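Local coordinates for protein Serpin48 (PDB 3OZQ) that inhibits, with high specificity, the serine protease SPE in the innate immunity of the insect Tenebrio molitor, as a member of the serpin family, at residues Q9-N13 with A76-V80; Q149-D153 with L165-L169; F171-L176 with L224-A230; S187-K191 with V352-F356. All blocks are in the same frame, centred on the assembly; numbering follows the deposited sequence.

How the contacts relate
Contact 1 comes first along the chain and joins two helices, 10-29 and 70-83. Contacts 2 and 3 follow on one strand, 163-174: its residues 165-169 meet the loop after helix 129-143, while at its far end the segment 171-176 meets the turn after strand 219-225, the centres about 26 Å apart. Contacts 3 and 4 alternate along the chain, 187-191 falling between the segments of contact 3 and 352-356 after both; the nearest atoms of contacts 3 and 4 are about 7 Å apart. Contacts 1 and 4 lie on opposite sides of the chain's centre, about 36 Å between centres. The set runs from the serpin fold's helical part, along central sheet A, to sheets B and C.

Contact 1 of 4, residues Q9-N13 with A76-V80; sequences QEFPN and AVKEV
The ring of Phe11 overlaps Val77 and Val80, two side chains a helical turn apart along helix 70-83. CG2 of Val77 sits over one face of the ring, a CH-pi contact with 4.2 Å to the centroid and 28° off the ring normal, on the side of Phe11 CZ, 3.7 Å from that methyl. Val80 comes instead at the rim: its CG1 lies in the ring plane, 3.6 Å from Phe11 CD2, while its CG2 approaches CE2 of Phe11 to 3.3 Å, a tight fit. Phe11 has its CG anti to the backbone N (chi1 175°), which sets its ring against both valines, and its CB rests 4.2 Å from Ala76 CB at the root of the side chain. Pro12 adds a looser touch to Val80.

A polar link runs above this apolar patch. Gln9 NE2 donates to Glu79 OE1 over 3.1 Å, meeting the oxygen nearly along its C-O axis, with the amide and carboxylate planes 66° apart. The same oxygen has a long, weak ion pair with Lys83. Replacing Phe11 by an alanine would probably open a gap beside Val77 and Val80 and cost the two segments most of their apolar contact.

Serpin topology places these residues where the start of the first long helix, 10-29, lies against helix 70-83. Phe66, from the preceding loop, meets the Phe11 ring and touches Ala76 and Val77, and helix 38-50 lies behind, presenting Thr43 to Val77 and Phe39 to Val80.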
loop_
_atom_site.group_PDB
_atom_site.type_symbol
_atom_site.label_atom_id
_atom_site.label_comp_id
_atom_site.label_asym_id
_atom_site.label_seq_id
_atom_site.Cartn_x
_atom_site.Cartn_y
_atom_site.Cartn_z
ATOM N N GLN A 9 -17.367 -4.403 8.414
ATOM C CA GLN A 9 -17.170 -3.044 8.903
ATOM C C GLN A 9 -16.981 -2.113 7.718
ATOM O O GLN A 9 -16.625 -2.561 6.628
ATOM C CB GLN A 9 -15.954 -2.984 9.829
ATOM C CG GLN A 9 -15.873 -4.149 10.809
ATOM C CD GLN A 9 -14.627 -4.098 11.672
ATOM O OE1 GLN A 9 -13.713 -4.910 11.516
ATOM N NE2 GLN A 9 -14.590 -3.142 12.599
ATOM N N GLU A 10 -17.174 -0.817 7.938
ATOM C CA GLU A 10 -17.146 0.128 6.832
ATOM C C GLU A 10 -15.903 1.007 6.789
ATOM O O GLU A 10 -15.795 1.895 5.935
ATOM C CB GLU A 10 -18.390 1.006 6.843
ATOM C CG GLU A 10 -18.414 1.988 7.986
ATOM C CD GLU A 10 -19.699 1.914 8.770
ATOM O OE1 GLU A 10 -20.395 0.874 8.684
ATOM O OE2 GLU A 10 -20.014 2.901 9.468
ATOM N N PHE A 11 -14.970 0.795 7.710
ATOM C CA PHE A 11 -13.653 1.391 7.519
ATOM C C PHE A 11 -12.823 0.469 6.628
ATOM O O PHE A 11 -12.217 0.928 5.656
ATOM C CB PHE A 11 -12.927 1.687 8.833
ATOM C CG PHE A 11 -11.530 2.190 8.630
ATOM C CD1 PHE A 11 -11.306 3.422 8.042
ATOM C CD2 PHE A 11 -10.439 1.418 8.990
ATOM C CE1 PHE A 11 -10.019 3.883 7.835
ATOM C CE2 PHE A 11 -9.146 1.875 8.787
ATOM C CZ PHE A 11 -8.933 3.105 8.209
ATOM N N PRO A 12 -12.801 -0.836 6.952
ATOM C CA PRO A 12 -12.219 -1.808 6.026
ATOM C C PRO A 12 -12.833 -1.644 4.645
ATOM O O PRO A 12 -12.155 -1.808 3.634
ATOM C CB PRO A 12 -12.640 -3.141 6.632
ATOM C CG PRO A 12 -12.687 -2.866 8.094
ATOM C CD PRO A 12 -13.224 -1.472 8.213
ATOM N N ASN A 13 -14.111 -1.290 4.614
ATOM C CA ASN A 13 -14.828 -1.114 3.361
ATOM C C ASN A 13 -14.426 0.167 2.625
ATOM O O ASN A 13 -14.347 0.183 1.396
ATOM C CB ASN A 13 -16.338 -1.129 3.625
ATOM C CG ASN A 13 -17.117 -1.833 2.538
ATOM O OD1 ASN A 13 -17.806 -2.825 2.795
ATOM N ND2 ASN A 13 -17.017 -1.324 1.314
ATOM N N ALA A 76 -11.923 3.210 15.074
ATOM C CA ALA A 76 -11.935 2.358 13.894
ATOM C C ALA A 76 -10.532 2.112 13.347
ATOM O O ALA A 76 -10.146 0.972 13.090
ATOM C CB ALA A 76 -12.822 2.970 12.826
ATOM N N VAL A 77 -9.774 3.190 13.167
ATOM C CA VAL A 77 -8.398 3.087 12.700
ATOM C C VAL A 77 -7.524 2.361 13.713
ATOM O O VAL A 77 -6.615 1.622 13.361
ATOM C CB VAL A 77 -7.807 4.480 12.430
ATOM C CG1 VAL A 77 -6.319 4.373 12.120
ATOM C CG2 VAL A 77 -8.557 5.152 11.297
ATOM N N LYS A 78 -7.803 2.587 14.985
ATOM C CA LYS A 78 -7.033 1.970 16.046
ATOM C C LYS A 78 -7.201 0.452 16.002
ATOM O O LYS A 78 -6.244 -0.283 16.236
ATOM C CB LYS A 78 -7.477 2.521 17.399
ATOM C CG LYS A 78 -6.854 1.843 18.600
ATOM C CD LYS A 78 -5.410 2.250 18.798
ATOM C CE LYS A 78 -4.910 1.794 20.163
ATOM N NZ LYS A 78 -5.684 2.409 21.288
ATOM N N GLU A 79 -8.408 -0.013 15.686
ATOM C CA GLU A 79 -8.653 -1.461 15.614
ATOM C C GLU A 79 -7.919 -2.137 14.448
ATOM O O GLU A 79 -7.203 -3.120 14.646
ATOM C CB GLU A 79 -10.154 -1.797 15.595
ATOM C CG GLU A 79 -10.436 -3.313 15.700
ATOM C CD GLU A 79 -11.911 -3.653 15.948
ATOM O OE1 GLU A 79 -12.698 -3.653 14.974
ATOM O OE2 GLU A 79 -12.287 -3.930 17.115
ATOM N N VAL A 80 -8.085 -1.617 13.238
ATOM C CA VAL A 80 -7.405 -2.214 12.090
ATOM C C VAL A 80 -5.893 -2.279 12.306
ATOM O O VAL A 80 -5.280 -3.335 12.147
ATOM C CB VAL A 80 -7.722 -1.484 10.766
ATOM C CG1 VAL A 80 -9.182 -1.662 10.401
ATOM C CG2 VAL A 80 -7.374 -0.013 10.873
#

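Contact 2 of 4, residues Q149-D153 with L165-L169; sequences QNLVD and LINAL
Leu151 reaches from its loop with both methyls onto strand 163-174. CD1 sits against two residues, 3.6 Å from Ala168 CB and 3.9 Å from Ile166 CG2, whereas CD2 meets the tip of the isoleucine, 3.5 Å from Ile166 CD1. Leu151 has its CG anti to the backbone N (chi1 -172°), which carries the fork away from the loop and down onto the strand, between the alternate residues Ile166 and Ala168. The leucine and Ile166 lie alongside, pointing opposite ways, a side-by-side overlap with no polar atom involved.

Ile166 is the other large contributor. Its CD1 ends between two partners, Leu151 CD2 and Val152 CG2, the latter 3.6 Å away. Val152 crosses the isoleucine at about a right angle. No hydrogen bond joins the two segments, and the contact is buried throughout.

This is the place in the serpin fold where helix 129-143, the helix usually called F, and the connection that follows it pass across the front of the central sheet A. The helix takes part directly: Met136 touches both Ile166 and Val152, Val140 also packs on Ile166, and Asn137 OD1 accepts a hydrogen bond from Val152 N. Next door, Lys316 on the adjoining parallel strand 310-321 donates to Gln149 O, a polar tie between the loop and the sheet. Asn167 points its side chain away from the loop, and its OD1 accepts a hydrogen bond from Ser40 OG of helix 38-50, behind the sheet.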
loop_
_atom_site.group_PDB
_atom_site.type_symbol
_atom_site.label_atom_id
_atom_site.label_comp_id
_atom_site.label_asym_id
_atom_site.label_seq_id
_atom_site.Cartn_x
_atom_site.Cartn_y
_atom_site.Cartn_z
ATOM N N GLN A 149 15.454 3.029 2.144
ATOM C CA GLN A 149 16.465 4.061 2.213
ATOM C C GLN A 149 16.094 5.221 1.314
ATOM O O GLN A 149 15.323 5.056 0.358
ATOM C CB GLN A 149 17.833 3.483 1.835
ATOM C CG GLN A 149 18.299 2.390 2.782
ATOM C CD GLN A 149 19.744 1.989 2.552
ATOM O OE1 GLN A 149 20.345 2.336 1.534
ATOM N NE2 GLN A 149 20.314 1.258 3.507
ATOM N N ASN A 150 16.615 6.397 1.653
ATOM C CA ASN A 150 16.475 7.567 0.812
ATOM C C ASN A 150 15.042 7.854 0.419
ATOM O O ASN A 150 14.756 8.145 -0.740
ATOM C CB ASN A 150 17.340 7.397 -0.439
ATOM C CG ASN A 150 18.808 7.392 -0.110
ATOM O OD1 ASN A 150 19.387 8.442 0.156
ATOM N ND2 ASN A 150 19.416 6.209 -0.094
ATOM N N LEU A 151 14.138 7.767 1.383
ATOM C CA LEU A 151 12.743 8.059 1.106
ATOM C C LEU A 151 12.573 9.498 0.636
ATOM O O LEU A 151 11.953 9.747 -0.395
ATOM C CB LEU A 151 11.870 7.784 2.334
ATOM C CG LEU A 151 10.360 7.871 2.085
ATOM C CD1 LEU A 151 9.588 6.948 3.030
ATOM C CD2 LEU A 151 9.876 9.309 2.193
ATOM N N VAL A 152 13.123 10.435 1.405
ATOM C CA VAL A 152 13.001 11.871 1.121
ATOM C C VAL A 152 14.140 12.298 0.204
ATOM O O VAL A 152 15.319 12.089 0.512
ATOM C CB VAL A 152 13.055 12.721 2.411
ATOM C CG1 VAL A 152 13.055 14.230 2.082
ATOM C CG2 VAL A 152 11.888 12.372 3.349
ATOM N N ASP A 153 13.776 12.862 -0.938
ATOM C CA ASP A 153 14.742 13.464 -1.839
ATOM C C ASP A 153 14.857 14.927 -1.447
ATOM O O ASP A 153 13.900 15.686 -1.600
ATOM C CB ASP A 153 14.264 13.324 -3.281
ATOM C CG ASP A 153 15.115 14.118 -4.264
ATOM O OD1 ASP A 153 15.047 13.808 -5.465
ATOM O OD2 ASP A 153 15.839 15.052 -3.846
ATOM N N LEU A 165 4.504 14.614 5.450
ATOM C CA LEU A 165 4.060 13.261 5.818
ATOM C C LEU A 165 4.979 12.233 5.192
ATOM O O LEU A 165 5.125 12.182 3.975
ATOM C CB LEU A 165 2.642 12.974 5.315
ATOM C CG LEU A 165 1.430 13.863 5.611
ATOM C CD1 LEU A 165 0.212 13.031 5.973
ATOM C CD2 LEU A 165 1.686 14.958 6.636
ATOM N N ILE A 166 5.586 11.410 6.032
ATOM C CA ILE A 166 6.437 10.323 5.574
ATOM C C ILE A 166 5.729 9.003 5.854
ATOM O O ILE A 166 5.184 8.823 6.942
ATOM C CB ILE A 166 7.746 10.307 6.358
ATOM C CG1 ILE A 166 8.632 11.461 5.905
ATOM C CG2 ILE A 166 8.448 8.994 6.160
ATOM C CD1 ILE A 166 8.559 11.722 4.425
ATOM N N ASN A 167 5.748 8.094 4.883
ATOM C CA ASN A 167 4.999 6.820 4.971
ATOM C C ASN A 167 5.744 5.673 4.300
ATOM O O ASN A 167 5.585 5.443 3.115
ATOM C CB ASN A 167 3.636 7.005 4.305
ATOM C CG ASN A 167 2.751 5.770 4.375
ATOM O OD1 ASN A 167 2.967 4.861 5.175
ATOM N ND2 ASN A 167 1.715 5.766 3.554
ATOM N N ALA A 168 6.565 4.969 5.066
ATOM C CA ALA A 168 7.374 3.884 4.545
ATOM C C ALA A 168 6.845 2.587 5.116
ATOM O O ALA A 168 6.548 2.512 6.307
ATOM C CB ALA A 168 8.798 4.051 4.946
ATOM N N LEU A 169 6.734 1.568 4.275
ATOM C CA LEU A 169 6.272 0.262 4.750
ATOM C C LEU A 169 6.634 -0.897 3.845
ATOM O O LEU A 169 7.045 -0.726 2.699
ATOM C CB LEU A 169 4.750 0.225 5.027
ATOM C CG LEU A 169 3.656 0.820 4.119
ATOM C CD1 LEU A 169 4.087 1.198 2.732
ATOM C CD2 LEU A 169 2.351 -0.022 4.075
#

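Contact 3 of 4, residues F171-L176 with L224-A230; sequences FNAKWL and LPFKGGA
Trp175 and Phe226 face each other where the end of strand 163-174 swings past the turn after strand 219-225, at the upper end of sheet A that serpin workers call the breach, where the reactive loop begins to insert when the family's inhibitors act. The backbones form a single bridge here. Lys227 N donates to Lys174 O over 2.7 Å, at 166° and nearly along the C=O axis. Two residues on, Leu176 N donates to Pro225 O across 3.0 Å, almost straight at 173°.

The carbonyl of Trp175, between these two bonds, is met by a side chain: Lys227 NZ lies 3.0 Å from Trp175 O, as the lysine folds over at its last torsion. A water serves the other flank, accepting from Lys174 N at 2.9 Å and probably donating to Lys227 O at 2.6 Å. Phe226 N donates to Ala230 O, just past the type II turn from Phe226 to Gly229. The indole NE1 is satisfied outside both segments, by Ser322 O, so the polar side of the tryptophan is engaged as well as its face.

Around these bonds the rings are layered. The six-membered ring of Trp175 and the Phe226 ring form an offset stack, centroids 4.6 Å apart and planes at 15°. Val326 of strand 325-326 also touches Phe226, as it does Phe171 and Ala173. Lys174 O lies at the edge of the Phe226 ring, in its plane, while over one face sits Ala173 CB, 3.8 Å from the ring centroid.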
loop_
_atom_site.group_PDB
_atom_site.type_symbol
_atom_site.label_atom_id
_atom_site.label_comp_id
_atom_site.label_asym_id
_atom_site.label_seq_id
_atom_site.Cartn_x
_atom_site.Cartn_y
_atom_site.Cartn_z
ATOM N N PHE A 171 5.702 -5.530 3.874
ATOM C CA PHE A 171 4.935 -6.608 4.480
ATOM C C PHE A 171 5.789 -7.864 4.528
ATOM O O PHE A 171 6.600 -8.108 3.636
ATOM C CB PHE A 171 3.701 -6.889 3.623
ATOM C CG PHE A 171 2.695 -7.795 4.276
ATOM C CD1 PHE A 171 2.095 -7.437 5.471
ATOM C CD2 PHE A 171 2.336 -9.002 3.685
ATOM C CE1 PHE A 171 1.149 -8.272 6.071
ATOM C CE2 PHE A 171 1.393 -9.835 4.280
ATOM C CZ PHE A 171 0.794 -9.465 5.471
ATOM N N ASN A 172 5.599 -8.659 5.574
ATOM C CA ASN A 172 6.297 -9.927 5.707
ATOM C C ASN A 172 5.323 -11.057 6.020
ATOM O O ASN A 172 4.622 -11.013 7.036
ATOM C CB ASN A 172 7.361 -9.824 6.795
ATOM C CG ASN A 172 7.983 -11.163 7.122
ATOM O OD1 ASN A 172 8.996 -11.556 6.531
ATOM N ND2 ASN A 172 7.375 -11.882 8.062
ATOM N N ALA A 173 5.265 -12.057 5.137
ATOM C CA ALA A 173 4.345 -13.178 5.299
ATOM C C ALA A 173 4.902 -14.468 4.719
ATOM O O ALA A 173 5.831 -14.455 3.905
ATOM C CB ALA A 173 2.979 -12.873 4.681
ATOM N N LYS A 174 4.328 -15.582 5.158
ATOM C CA LYS A 174 4.713 -16.903 4.675
ATOM C C LYS A 174 3.563 -17.529 3.903
ATOM O O LYS A 174 2.414 -17.479 4.345
ATOM C CB LYS A 174 5.065 -17.819 5.844
ATOM C CG LYS A 174 6.206 -17.348 6.720
ATOM C CD LYS A 174 7.536 -17.326 5.987
ATOM C CE LYS A 174 8.652 -16.948 6.953
ATOM N NZ LYS A 174 10.004 -16.946 6.313
ATOM N N TRP A 175 3.869 -18.128 2.752
ATOM C CA TRP A 175 2.873 -18.900 2.026
ATOM C C TRP A 175 2.350 -20.018 2.929
ATOM O O TRP A 175 3.120 -20.663 3.627
ATOM C CB TRP A 175 3.486 -19.535 0.769
ATOM C CG TRP A 175 3.933 -18.563 -0.302
ATOM C CD1 TRP A 175 5.174 -18.487 -0.877
ATOM C CD2 TRP A 175 3.130 -17.566 -0.948
ATOM N NE1 TRP A 175 5.193 -17.496 -1.834
ATOM C CE2 TRP A 175 3.950 -16.915 -1.895
ATOM C CE3 TRP A 175 1.795 -17.158 -0.818
ATOM C CZ2 TRP A 175 3.478 -15.870 -2.701
ATOM C CZ3 TRP A 175 1.330 -16.112 -1.623
ATOM C CH2 TRP A 175 2.167 -15.490 -2.552
ATOM N N LEU A 176 1.044 -20.238 2.920
ATOM C CA LEU A 176 0.472 -21.403 3.588
ATOM C C LEU A 176 0.991 -22.679 2.918
ATOM O O LEU A 176 1.263 -23.683 3.576
ATOM C CB LEU A 176 -1.052 -21.358 3.515
ATOM C CG LEU A 176 -1.815 -22.541 4.114
ATOM C CD1 LEU A 176 -1.450 -22.726 5.576
ATOM C CD2 LEU A 176 -3.314 -22.335 3.946
ATOM N N LEU A 224 -3.844 -16.601 -3.424
ATOM C CA LEU A 224 -2.807 -17.414 -2.806
ATOM C C LEU A 224 -2.737 -17.072 -1.330
ATOM O O LEU A 224 -2.514 -15.913 -0.969
ATOM C CB LEU A 224 -1.452 -17.151 -3.466
ATOM C CG LEU A 224 -1.233 -17.625 -4.908
ATOM C CD1 LEU A 224 0.071 -17.065 -5.449
ATOM C CD2 LEU A 224 -1.234 -19.139 -4.991
ATOM N N PRO A 225 -2.934 -18.084 -0.476
ATOM C CA PRO A 225 -3.090 -17.912 0.968
ATOM C C PRO A 225 -1.759 -17.800 1.682
ATOM O O PRO A 225 -0.810 -18.534 1.383
ATOM C CB PRO A 225 -3.826 -19.195 1.404
ATOM C CG PRO A 225 -4.200 -19.922 0.099
ATOM C CD PRO A 225 -3.169 -19.478 -0.885
ATOM N N PHE A 226 -1.698 -16.838 2.599
ATOM C CA PHE A 226 -0.574 -16.671 3.499
ATOM C C PHE A 226 -0.954 -17.313 4.820
ATOM O O PHE A 226 -2.132 -17.409 5.147
ATOM C CB PHE A 226 -0.320 -15.179 3.756
ATOM C CG PHE A 226 0.359 -14.462 2.616
ATOM C CD1 PHE A 226 1.557 -14.934 2.090
ATOM C CD2 PHE A 226 -0.201 -13.315 2.077
ATOM C CE1 PHE A 226 2.188 -14.266 1.049
ATOM C CE2 PHE A 226 0.420 -12.641 1.030
ATOM C CZ PHE A 226 1.614 -13.119 0.515
ATOM N N LYS A 227 0.040 -17.733 5.588
ATOM C CA LYS A 227 -0.231 -18.205 6.932
ATOM C C LYS A 227 -0.856 -17.093 7.759
ATOM O O LYS A 227 -0.385 -15.946 7.739
ATOM C CB LYS A 227 1.052 -18.692 7.602
ATOM C CG LYS A 227 1.560 -20.022 7.088
ATOM C CD LYS A 227 2.689 -20.537 7.970
ATOM C CE LYS A 227 3.230 -21.868 7.475
ATOM N NZ LYS A 227 4.081 -21.705 6.258
ATOM N N GLY A 228 -1.921 -17.432 8.479
ATOM C CA GLY A 228 -2.529 -16.515 9.419
ATOM C C GLY A 228 -3.745 -15.818 8.846
ATOM O O GLY A 228 -4.348 -14.973 9.512
ATOM N N GLY A 229 -4.092 -16.141 7.604
ATOM C CA GLY A 229 -5.295 -15.591 6.999
ATOM C C GLY A 229 -5.129 -14.502 5.947
ATOM O O GLY A 229 -6.083 -14.158 5.246
ATOM N N ALA A 230 -3.930 -13.945 5.838
ATOM C CA ALA A 230 -3.638 -12.972 4.794
ATOM C C ALA A 230 -3.643 -13.665 3.431
ATOM O O ALA A 230 -3.632 -14.902 3.356
ATOM C CB ALA A 230 -2.292 -12.348 5.051
HETATM O O HOH W 1 2.022 -15.243 6.911
#

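Contact 4 of 4, residues S187-K191 with V352-F356; sequences SDFHK and VDHPF
Phe189 lays one face of its ring against a peptide group rather than another side chain: the link between Asp353 and His354 passes across that face, with Phe189 CD2 3.7 Å from Asp353 C and Phe189 CE2 3.6 Å from His354 N. The ring gets there with CG anti to the backbone N (chi1 -176°), and its edge then runs on to the Phe356 ring, CE2 of Phe189 and CE2 of Phe356 being 4.2 Å apart. An alanine in place of Phe189 would probably leave that peptide without its aromatic cover and open a gap beside Phe356.

The backbones touch too. His190 N donates to Asp353 O over 2.7 Å, nearly straight, but from above the carbonyl plane (37° out of it). The carbonyl of His190 meets only carbon-bound hydrogens across the contact, with His354 CA 3.2 Å and Pro355 CD 3.1 Å from His190 O.

Beside this junction, His354 ND1 donates to Asp353 OD1 at 2.7 Å, the carboxylate oxygen lying in the plane of the imidazole. His354 NE2 is hydrogen-bonded to Ser237 O, so the ring is gripped at both nitrogens and fixed in rotation. With an acceptor at each nitrogen, the imidazole probably carries a positive charge, which the aspartate would balance.

Asp353, His354, Pro355 and Phe356 spell the DHPF of the serpin signature, and here that sequence links strand 348-351 of sheet C to strand 356-362 of sheet B, with strand 185-190 laid against the link, as expected of the serpin fold.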
loop_
_atom_site.group_PDB
_atom_site.type_symbol
_atom_site.label_atom_id
_atom_site.label_comp_id
_atom_site.label_asym_id
_atom_site.label_seq_id
_atom_site.Cartn_x
_atom_site.Cartn_y
_atom_site.Cartn_z
ATOM N N SER A 187 11.482 -19.091 -17.429
ATOM C CA SER A 187 10.402 -19.379 -18.380
ATOM C C SER A 187 9.892 -18.118 -19.075
ATOM O O SER A 187 10.125 -17.002 -18.604
ATOM C CB SER A 187 9.230 -20.077 -17.685
ATOM O OG SER A 187 9.655 -21.206 -16.946
ATOM N N ASP A 188 9.176 -18.304 -20.183
ATOM C CA ASP A 188 8.638 -17.180 -20.940
ATOM C C ASP A 188 7.772 -16.280 -20.066
ATOM O O ASP A 188 6.964 -16.767 -19.279
ATOM C CB ASP A 188 7.777 -17.668 -22.112
ATOM C CG ASP A 188 8.573 -18.442 -23.151
ATOM O OD1 ASP A 188 9.770 -18.140 -23.344
ATOM O OD2 ASP A 188 7.992 -19.350 -23.775
ATOM N N PHE A 189 7.941 -14.975 -20.228
ATOM C CA PHE A 189 7.004 -13.994 -19.710
ATOM C C PHE A 189 6.744 -13.038 -20.858
ATOM O O PHE A 189 7.666 -12.417 -21.383
ATOM C CB PHE A 189 7.580 -13.242 -18.494
ATOM C CG PHE A 189 6.608 -12.268 -17.858
ATOM C CD1 PHE A 189 6.520 -10.965 -18.300
ATOM C CD2 PHE A 189 5.766 -12.671 -16.831
ATOM C CE1 PHE A 189 5.619 -10.074 -17.722
ATOM C CE2 PHE A 189 4.863 -11.788 -16.253
ATOM C CZ PHE A 189 4.786 -10.491 -16.698
ATOM N N HIS A 190 5.492 -12.934 -21.272
ATOM C CA HIS A 190 5.147 -12.064 -22.383
ATOM C C HIS A 190 4.737 -10.687 -21.899
ATOM O O HIS A 190 3.652 -10.528 -21.360
ATOM C CB HIS A 190 3.991 -12.666 -23.178
ATOM C CG HIS A 190 4.239 -14.069 -23.627
ATOM N ND1 HIS A 190 5.163 -14.383 -24.601
ATOM C CD2 HIS A 190 3.684 -15.242 -23.238
ATOM C CE1 HIS A 190 5.170 -15.691 -24.790
ATOM N NE2 HIS A 190 4.279 -16.235 -23.979
ATOM N N LYS A 191 5.599 -9.697 -22.113
ATOM C CA LYS A 191 5.279 -8.313 -21.785
ATOM C C LYS A 191 4.205 -7.800 -22.739
ATOM O O LYS A 191 3.497 -6.829 -22.449
ATOM C CB LYS A 191 6.529 -7.440 -21.886
ATOM C CG LYS A 191 7.691 -7.927 -21.034
ATOM C CD LYS A 191 8.920 -7.049 -21.219
ATOM C CE LYS A 191 10.133 -7.641 -20.510
ATOM N NZ LYS A 191 11.406 -6.904 -20.824
ATOM N N VAL A 352 0.857 -17.355 -14.794
ATOM C CA VAL A 352 1.061 -15.918 -14.773
ATOM C C VAL A 352 2.284 -15.570 -15.617
ATOM O O VAL A 352 3.403 -15.493 -15.113
ATOM C CB VAL A 352 1.220 -15.405 -13.325
ATOM C CG1 VAL A 352 1.222 -13.883 -13.299
ATOM C CG2 VAL A 352 0.105 -15.968 -12.422
ATOM N N ASP A 353 2.056 -15.350 -16.909
ATOM C CA ASP A 353 3.144 -15.291 -17.886
ATOM C C ASP A 353 2.957 -14.109 -18.808
ATOM O O ASP A 353 3.474 -14.082 -19.923
ATOM C CB ASP A 353 3.222 -16.596 -18.691
ATOM C CG ASP A 353 2.116 -16.715 -19.733
ATOM O OD1 ASP A 353 1.099 -15.998 -19.628
ATOM O OD2 ASP A 353 2.261 -17.546 -20.662
ATOM N N HIS A 354 2.189 -13.142 -18.319
ATOM C CA HIS A 354 1.996 -11.846 -18.955
ATOM C C HIS A 354 1.551 -10.882 -17.843
ATOM O O HIS A 354 1.294 -11.326 -16.726
ATOM C CB HIS A 354 0.971 -11.930 -20.095
ATOM C CG HIS A 354 -0.354 -12.500 -19.689
ATOM N ND1 HIS A 354 -0.546 -13.844 -19.448
ATOM C CD2 HIS A 354 -1.560 -11.912 -19.513
ATOM C CE1 HIS A 354 -1.808 -14.057 -19.128
ATOM N NE2 HIS A 354 -2.446 -12.902 -19.159
ATOM N N PRO A 355 1.485 -9.577 -18.139
ATOM C CA PRO A 355 1.248 -8.542 -17.115
ATOM C C PRO A 355 -0.038 -8.730 -16.309
ATOM O O PRO A 355 -1.071 -9.117 -16.856
ATOM C CB PRO A 355 1.189 -7.257 -17.932
ATOM C CG PRO A 355 2.093 -7.527 -19.082
ATOM C CD PRO A 355 1.841 -8.974 -19.437
ATOM N N PHE A 356 0.041 -8.458 -15.011
ATOM C CA PHE A 356 -1.058 -8.730 -14.094
ATOM C C PHE A 356 -1.144 -7.693 -12.971
ATOM O O PHE A 356 -0.171 -7.013 -12.675
ATOM C CB PHE A 356 -0.892 -10.111 -13.478
ATOM C CG PHE A 356 0.398 -10.300 -12.727
ATOM C CD1 PHE A 356 0.438 -10.183 -11.351
ATOM C CD2 PHE A 356 1.566 -10.613 -13.395
ATOM C CE1 PHE A 356 1.622 -10.371 -10.658
ATOM C CE2 PHE A 356 2.755 -10.804 -12.705
ATOM C CZ PHE A 356 2.785 -10.679 -11.341
#